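Local coordinates for protein cellulase (Xanthomonas axonopodis pv. citri, PDB 4W7W) that probably hydrolyses the beta-1,4-glucosidic bonds of cellulose as a family 5 glycosyl hydrolase, and binds cellopentaose sugars on its (beta/alpha)8 barrel, at residues Ala131-Trp134 with Arg135-Leu139; Thr42-Lys45 with Asp46-Pro50. All coordinates share one frame; numbering follows the deposited sequence.

Interaction 1 (Ala131-Trp134 with Arg135-Leu139)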
# COMPACT_ATOMS: atom_id res chain seq x y z
N ALA A 131 14.66 -1.39 9.61
CA ALA A 131 15.50 -0.30 9.09
C ALA A 131 16.59 -0.86 8.17
O ALA A 131 16.93 -0.25 7.17
CB ALA A 131 16.08 0.53 10.23
N ASP A 132 17.16 -2.02 8.53
CA ASP A 132 18.17 -2.64 7.67
C ASP A 132 17.59 -3.05 6.32
O ASP A 132 18.21 -2.82 5.27
CB ASP A 132 18.81 -3.85 8.36
CG ASP A 132 19.87 -4.49 7.50
OD1 ASP A 132 21.00 -3.93 7.44
OD2 ASP A 132 19.60 -5.53 6.88
N LEU A 133 16.40 -3.65 6.34
CA LEU A 133 15.73 -4.01 5.11
C LEU A 133 15.60 -2.78 4.21
O LEU A 133 15.97 -2.81 3.02
CB LEU A 133 14.36 -4.62 5.43
CG LEU A 133 13.42 -4.99 4.29
CD1 LEU A 133 12.74 -3.80 3.63
CD2 LEU A 133 14.12 -5.87 3.25
N TRP A 134 15.08 -1.68 4.77
CA TRP A 134 14.84 -0.51 3.96
C TRP A 134 16.10 0.23 3.56
O TRP A 134 16.15 0.83 2.50
CB TRP A 134 13.80 0.41 4.62
CG TRP A 134 12.40 -0.04 4.31
CD1 TRP A 134 11.50 -0.61 5.15
CD2 TRP A 134 11.81 -0.05 3.01
NE1 TRP A 134 10.37 -0.95 4.46
CE2 TRP A 134 10.54 -0.62 3.14
CE3 TRP A 134 12.24 0.37 1.75
CZ2 TRP A 134 9.68 -0.77 2.06
CZ3 TRP A 134 11.39 0.22 0.68
CH2 TRP A 134 10.13 -0.34 0.83
N ARG A 135 17.14 0.19 4.39
CA ARG A 135 18.46 0.67 3.97
C ARG A 135 18.88 -0.03 2.67
O ARG A 135 19.29 0.62 1.69
CB ARG A 135 19.50 0.41 5.05
CG ARG A 135 20.93 0.77 4.64
CD ARG A 135 21.95 0.45 5.73
NE ARG A 135 22.09 -0.98 5.90
CZ ARG A 135 22.86 -1.77 5.15
NH1 ARG A 135 23.59 -1.25 4.18
NH2 ARG A 135 22.86 -3.08 5.36
N ARG A 136 18.76 -1.34 2.67
CA ARG A 136 19.19 -2.13 1.53
C ARG A 136 18.34 -1.84 0.29
O ARG A 136 18.88 -1.70 -0.80
CB ARG A 136 19.17 -3.60 1.89
CG ARG A 136 20.20 -3.98 2.93
CD ARG A 136 20.03 -5.41 3.37
NE ARG A 136 20.94 -5.84 4.43
CZ ARG A 136 22.15 -6.32 4.21
NH1 ARG A 136 22.66 -6.31 2.99
NH2 ARG A 136 22.88 -6.76 5.22
N LEU A 137 17.02 -1.78 0.44
CA LEU A 137 16.18 -1.45 -0.70
C LEU A 137 16.43 -0.04 -1.19
O LEU A 137 16.48 0.20 -2.40
CB LEU A 137 14.69 -1.66 -0.42
CG LEU A 137 14.26 -3.11 -0.24
CD1 LEU A 137 12.76 -3.15 0.06
CD2 LEU A 137 14.56 -3.95 -1.46
N ALA A 138 16.65 0.90 -0.27
CA ALA A 138 16.94 2.27 -0.67
C ALA A 138 18.25 2.35 -1.47
O ALA A 138 18.35 3.11 -2.43
CB ALA A 138 16.99 3.17 0.54
N LEU A 139 19.26 1.58 -1.07
CA LEU A 139 20.51 1.56 -1.83
C LEU A 139 20.28 1.05 -3.25
O LEU A 139 20.94 1.52 -4.17
CB LEU A 139 21.57 0.72 -1.12
CG LEU A 139 22.17 1.37 0.13
CD1 LEU A 139 22.95 0.35 0.95
CD2 LEU A 139 23.06 2.55 -0.21
O HOH W 1 21.74 -1.78 8.80
O HOH W 2 22.97 -5.60 8.41
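A salt-bridge network on one turn of an alpha-helix joins D132 to R135 and R136, each arginine taking one oxygen of the same carboxylate. D132 holds CG anti to its N (chi1 -179°), which swings the carboxylate along the helix toward the residues three and four positions on. R135 NH2 donates to D132 OD1 at 2.9 Å, nearly straight, and R136 NE reaches D132 OD2 at 2.8 Å. Each acid oxygen lies in the plane of its guanidinium, yet the carboxylate is turned 75° from the R136 group, so the pair is not a flat, two-pronged one. The R135 chain bends at chi3, which brings the edge of the R135 group, at NH2, over the face of the R136 guanidinium, 3.4 Å above its plane; the shared carboxylate probably offsets their like charge. One water bridges D132 OD1 and R135 NE.

The inward side of the helix is apolar. L137 CD1 sits over the six-membered ring of W134, 3.9 Å from its centroid, in a CH-pi contact, and also touches L133 CD1 at 3.6 Å. Branched leucines suit this place because their methyls fill the space beside a flat indole. Regular i to i+4 bonds run beneath, such as L137 N to L133 O at 3.0 Å.

Helix 127-141 links strands 104-109 and 147-150 of the barrel. Q76 NE2 donates to D132 OD2, and R136 NH2 to N80 O. W134 packs on L109 and F149 and gives its NE1 to L151 O, L133 meets helix 72-75, and A131 and A138 lie against helix 160-176.

Interaction 2 (Thr42-Lys45 with Asp46-Pro50)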
# COMPACT_ATOMS: atom_id res chain seq x y z
N THR A 42 8.09 -21.12 -3.97
CA THR A 42 8.61 -21.29 -5.32
C THR A 42 7.82 -20.44 -6.31
O THR A 42 6.58 -20.50 -6.37
CB THR A 42 8.55 -22.77 -5.73
OG1 THR A 42 9.32 -23.54 -4.80
CG2 THR A 42 9.11 -22.98 -7.15
N LEU A 43 8.55 -19.65 -7.09
CA LEU A 43 7.95 -18.83 -8.12
C LEU A 43 7.10 -19.67 -9.06
O LEU A 43 7.52 -20.76 -9.48
CB LEU A 43 9.04 -18.09 -8.88
CG LEU A 43 8.60 -17.13 -9.98
CD1 LEU A 43 7.91 -15.91 -9.38
CD2 LEU A 43 9.78 -16.72 -10.85
N PHE A 44 5.91 -19.17 -9.39
CA PHE A 44 4.90 -19.80 -10.26
C PHE A 44 4.07 -20.87 -9.57
O PHE A 44 3.03 -21.26 -10.10
CB PHE A 44 5.47 -20.34 -11.57
CG PHE A 44 6.19 -19.31 -12.38
CD1 PHE A 44 5.54 -18.16 -12.81
CD2 PHE A 44 7.52 -19.50 -12.71
CE1 PHE A 44 6.22 -17.22 -13.56
CE2 PHE A 44 8.19 -18.56 -13.46
CZ PHE A 44 7.55 -17.42 -13.89
N LYS A 45 4.50 -21.33 -8.41
CA LYS A 45 3.78 -22.35 -7.66
C LYS A 45 3.09 -21.71 -6.46
O LYS A 45 1.87 -21.82 -6.28
CB LYS A 45 4.79 -23.42 -7.20
CG LYS A 45 4.22 -24.55 -6.36
CD LYS A 45 5.28 -25.60 -6.09
CE LYS A 45 4.66 -26.91 -5.64
NZ LYS A 45 5.70 -27.82 -5.09
N ASP A 46 3.87 -21.02 -5.63
CA ASP A 46 3.33 -20.39 -4.43
C ASP A 46 3.04 -18.90 -4.58
O ASP A 46 2.23 -18.35 -3.84
CB ASP A 46 4.31 -20.59 -3.29
CG ASP A 46 4.62 -22.05 -3.04
OD1 ASP A 46 3.66 -22.81 -2.86
OD2 ASP A 46 5.81 -22.43 -3.07
N TYR A 47 3.70 -18.25 -5.53
CA TYR A 47 3.51 -16.82 -5.73
C TYR A 47 3.95 -16.51 -7.14
O TYR A 47 4.61 -17.31 -7.81
CB TYR A 47 4.33 -16.02 -4.71
CG TYR A 47 5.82 -16.11 -4.88
CD1 TYR A 47 6.56 -17.11 -4.26
CD2 TYR A 47 6.52 -15.17 -5.63
CE1 TYR A 47 7.93 -17.19 -4.38
CE2 TYR A 47 7.90 -15.24 -5.75
CZ TYR A 47 8.60 -16.24 -5.14
OH TYR A 47 9.96 -16.26 -5.28
N THR A 48 3.57 -15.32 -7.61
CA THR A 48 3.94 -14.88 -8.93
C THR A 48 4.13 -13.38 -8.92
O THR A 48 3.53 -12.69 -8.10
CB THR A 48 2.87 -15.27 -9.96
OG1 THR A 48 3.35 -14.99 -11.27
CG2 THR A 48 1.56 -14.51 -9.73
N TYR A 49 4.96 -12.89 -9.82
CA TYR A 49 5.04 -11.48 -10.13
C TYR A 49 4.09 -11.17 -11.28
O TYR A 49 3.62 -12.08 -11.97
CB TYR A 49 6.50 -11.05 -10.40
CG TYR A 49 7.22 -10.73 -9.12
CD1 TYR A 49 7.57 -11.73 -8.22
CD2 TYR A 49 7.50 -9.43 -8.77
CE1 TYR A 49 8.16 -11.44 -7.01
CE2 TYR A 49 8.09 -9.13 -7.55
CZ TYR A 49 8.43 -10.12 -6.68
OH TYR A 49 9.01 -9.79 -5.48
N PRO A 50 3.77 -9.89 -11.49
CA PRO A 50 2.78 -9.58 -12.52
C PRO A 50 3.32 -9.81 -13.92
O PRO A 50 4.53 -9.81 -14.15
CB PRO A 50 2.49 -8.08 -12.30
CG PRO A 50 3.07 -7.74 -10.94
CD PRO A 50 4.21 -8.69 -10.76
O HOH W 3 7.35 -24.29 -2.31
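T42 begins a type II beta turn, T42-K45, in the loop that leads from barrel strand 24-29 to helix 52-60, and D46 clasps it from the far end. T42 N donates to D46 OD2 at 2.8 Å, meeting the anti lone pair of that oxygen, while T42 O accepts D46 N at 2.9 Å. The same carbonyl also takes K45 N, so two backbone N-H groups grip one oxygen. D46 suits its place because a short acid can fold back on the start of the turn: its CG stands anti to the carbonyl carbon (chi1 -56°), beside N. A water donates to D46 OD2 and lies within bonding distance of T42 OG1.

L43, the next residue, turns its flank to Y47. L43 CA lies over one face of the phenol ring, 4.2 Å from the centroid, and L43 CD1 touches Y47 CE2 at 3.7 Å, the two side chains crossing at about a right angle. L43 CD1 then reaches the edge of the Y49 ring, so one methyl serves two aromatic residues. Q87 NE2 donates to Y47 OH, and Q87 OE1 accepts from Y49 OH, so one amide ties both phenols.

F44 has a positive phi of 79°, as the third position of a type II turn requires. Its ring is covered on one face by L43 CG, directly over the centre. F44 N donates to Y47 O at 2.8 Å.

K45 carries an extended chain beside D46. Their charged ends do not touch, though attraction at that range may still favour the acid's ionised form: K45 NZ is 5.8 Å from D46 OD2.

Interactions 1 and 2 do not touch: their centres lie 24 Å apart and their nearest atoms about 9 Å. They lie on successive parts of the barrel wall: Y49 and P50 of 46-50 rest on strand 65-70 and helix 85-100, whereas 131-139 packs at strands 104-109 and 147-150 and meets helix 72-75 and the loop after it. Interaction 2 is nearer the sugar, with the D46 side chain about 8 Å from a bound beta-D-glucopyranose, and D46 O holds the amide of N35, a residue of that glycan pocket. Interaction 1 is linked to the other glycan pocket at most through the chain: W134 NE1 bonds L151 O, three residues before E154, which lines it.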